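Local coordinates for protein phosphoglycerate oxidoreductase (Rhizobium etli, PDB 4HY3) that probably reduces hydroxypyruvate or glyoxylate with a nicotinamide cofactor, as a member of the D-isomer specific 2-hydroxyacid dehydrogenase family, at residues Ile32-Pro37 against Glu64-Leu69. Residues are numbered along the deposited sequence; the frame is centred on the assembly and turned at random.
Sequences ISAPEP and ENIAGL
Ile32 meets Leu69 tip to tip, and two branches of the isoleucine share the work: its CD1 lies 3.7 Å from Leu69 CD2, while its CG2 methyl comes within 3.9 Å of that same carbon. CB of Ile32 points toward the loop, and the torsions spread the branches from there: CG2 stands anti to the backbone N, CG1 sits beside that N, and chi2 near 180° (178°) carries CD1 outward. Ile66 crosses Ile32 at a slant. Its CB points to the side, but chi1 of -75° and a folded chi2 of -40° leave CD1 nearer the strand, 4.2 Å from Ile32 CG2; two residues further along, Ala34 CB lies 4.3 Å from Ile66 CD1. This is a case of the alternation of a beta strand at work: Ile32 and Ala34 face the 64-69 loop while Ser33 between them turns away. Strand 30-34 is flanked by strands 57-60 and 77-82 in a parallel part of a sheet separate from the Rossmann-type nucleotide-binding sheet, and the loop passes over it toward helix 73-76. The backbone turns between Ile66 and Leu69, Leu69 N donating to Ile66 O at 2.9 Å. Both side chains also touch Leu74 of helix 73-76, and Ile66 packs on Pro84.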
loop_
_atom_site.group_PDB
_atom_site.type_symbol
_atom_site.label_atom_id
_atom_site.label_comp_id
_atom_site.label_asym_id
_atom_site.label_seq_id
_atom_site.Cartn_x
_atom_site.Cartn_y
_atom_site.Cartn_z
ATOM N N ILE A 32 -16.500 -37.949 0.351
ATOM C CA ILE A 32 -15.886 -38.888 -0.569
ATOM C C ILE A 32 -14.660 -38.262 -1.214
ATOM O O ILE A 32 -14.681 -37.132 -1.687
ATOM C CB ILE A 32 -16.906 -39.339 -1.629
ATOM C CG1 ILE A 32 -18.136 -39.886 -0.911
ATOM C CG2 ILE A 32 -16.315 -40.397 -2.565
ATOM C CD1 ILE A 32 -19.252 -40.322 -1.825
ATOM N N SER A 33 -13.571 -39.012 -1.224
ATOM C CA SER A 33 -12.361 -38.555 -1.874
ATOM C C SER A 33 -12.171 -39.262 -3.229
ATOM O O SER A 33 -12.182 -40.472 -3.313
ATOM C CB SER A 33 -11.186 -38.750 -0.930
ATOM O OG SER A 33 -9.961 -38.606 -1.606
ATOM N N ALA A 34 -12.039 -38.483 -4.290
ATOM C CA ALA A 34 -11.887 -39.004 -5.661
ATOM C C ALA A 34 -11.186 -37.899 -6.417
ATOM O O ALA A 34 -11.746 -37.310 -7.349
ATOM C CB ALA A 34 -13.241 -39.294 -6.285
ATOM N N PRO A 35 -9.976 -37.567 -5.966
ATOM C CA PRO A 35 -9.230 -36.384 -6.400
ATOM C C PRO A 35 -8.371 -36.555 -7.653
ATOM O O PRO A 35 -7.879 -35.564 -8.219
ATOM C CB PRO A 35 -8.332 -36.107 -5.202
ATOM C CG PRO A 35 -8.128 -37.453 -4.594
ATOM C CD PRO A 35 -9.415 -38.178 -4.748
ATOM N N GLU A 36 -8.179 -37.803 -8.052
ATOM C CA GLU A 36 -7.410 -38.212 -9.237
ATOM C C GLU A 36 -7.642 -37.294 -10.416
ATOM O O GLU A 36 -8.773 -36.937 -10.684
ATOM C CB GLU A 36 -7.909 -39.585 -9.605
ATOM C CG GLU A 36 -8.898 -40.099 -8.562
ATOM C CD GLU A 36 -8.254 -40.786 -7.358
ATOM O OE1 GLU A 36 -7.015 -40.825 -7.278
ATOM O OE2 GLU A 36 -8.996 -41.290 -6.478
ATOM N N PRO A 37 -6.589 -36.891 -11.141
ATOM C CA PRO A 37 -5.157 -37.186 -11.096
ATOM C C PRO A 37 -4.434 -36.442 -9.958
ATOM O O PRO A 37 -3.229 -36.418 -9.935
ATOM C CB PRO A 37 -4.678 -36.601 -12.435
ATOM C CG PRO A 37 -5.487 -35.349 -12.570
ATOM C CD PRO A 37 -6.870 -35.791 -12.106
ATOM N N GLU A 64 -13.809 -43.719 -11.285
ATOM C CA GLU A 64 -14.629 -44.392 -12.330
ATOM C C GLU A 64 -15.848 -45.158 -11.801
ATOM O O GLU A 64 -16.729 -45.521 -12.586
ATOM C CB GLU A 64 -13.819 -45.340 -13.234
ATOM C CG GLU A 64 -12.605 -44.779 -13.976
ATOM C CD GLU A 64 -12.801 -43.430 -14.658
ATOM O OE1 GLU A 64 -13.952 -42.930 -14.764
ATOM O OE2 GLU A 64 -11.764 -42.865 -15.092
ATOM N N ASN A 65 -15.907 -45.408 -10.494
ATOM C CA ASN A 65 -17.034 -46.134 -9.910
ATOM C C ASN A 65 -17.609 -45.521 -8.606
ATOM O O ASN A 65 -17.629 -46.173 -7.567
ATOM C CB ASN A 65 -16.635 -47.606 -9.712
ATOM C CG ASN A 65 -17.757 -48.462 -9.125
ATOM O OD1 ASN A 65 -17.524 -49.307 -8.237
ATOM N ND2 ASN A 65 -18.988 -48.247 -9.615
ATOM N N ILE A 66 -18.089 -44.278 -8.655
ATOM C CA ILE A 66 -18.685 -43.668 -7.457
ATOM C C ILE A 66 -19.940 -44.434 -7.108
ATOM O O ILE A 66 -20.199 -44.725 -5.926
ATOM C CB ILE A 66 -19.034 -42.155 -7.604
ATOM C CG1 ILE A 66 -17.795 -41.277 -7.544
ATOM C CG2 ILE A 66 -19.914 -41.679 -6.463
ATOM C CD1 ILE A 66 -16.770 -41.697 -6.522
ATOM N N ALA A 67 -20.707 -44.774 -8.142
ATOM C CA ALA A 67 -21.981 -45.451 -7.944
ATOM C C ALA A 67 -21.791 -46.715 -7.126
ATOM O O ALA A 67 -22.720 -47.173 -6.471
ATOM C CB ALA A 67 -22.620 -45.758 -9.284
ATOM N N GLY A 68 -20.563 -47.245 -7.145
ATOM C CA GLY A 68 -20.238 -48.516 -6.515
ATOM C C GLY A 68 -20.208 -48.470 -5.011
ATOM O O GLY A 68 -20.264 -49.507 -4.357
ATOM N N LEU A 69 -20.101 -47.270 -4.452
ATOM C CA LEU A 69 -19.985 -47.084 -2.999
ATOM C C LEU A 69 -21.167 -47.633 -2.207
ATOM O O LEU A 69 -22.222 -47.972 -2.761
ATOM C CB LEU A 69 -19.863 -45.578 -2.709
ATOM C CG LEU A 69 -18.513 -44.891 -2.477
ATOM C CD1 LEU A 69 -17.336 -45.806 -2.738
ATOM C CD2 LEU A 69 -18.412 -43.607 -3.287
#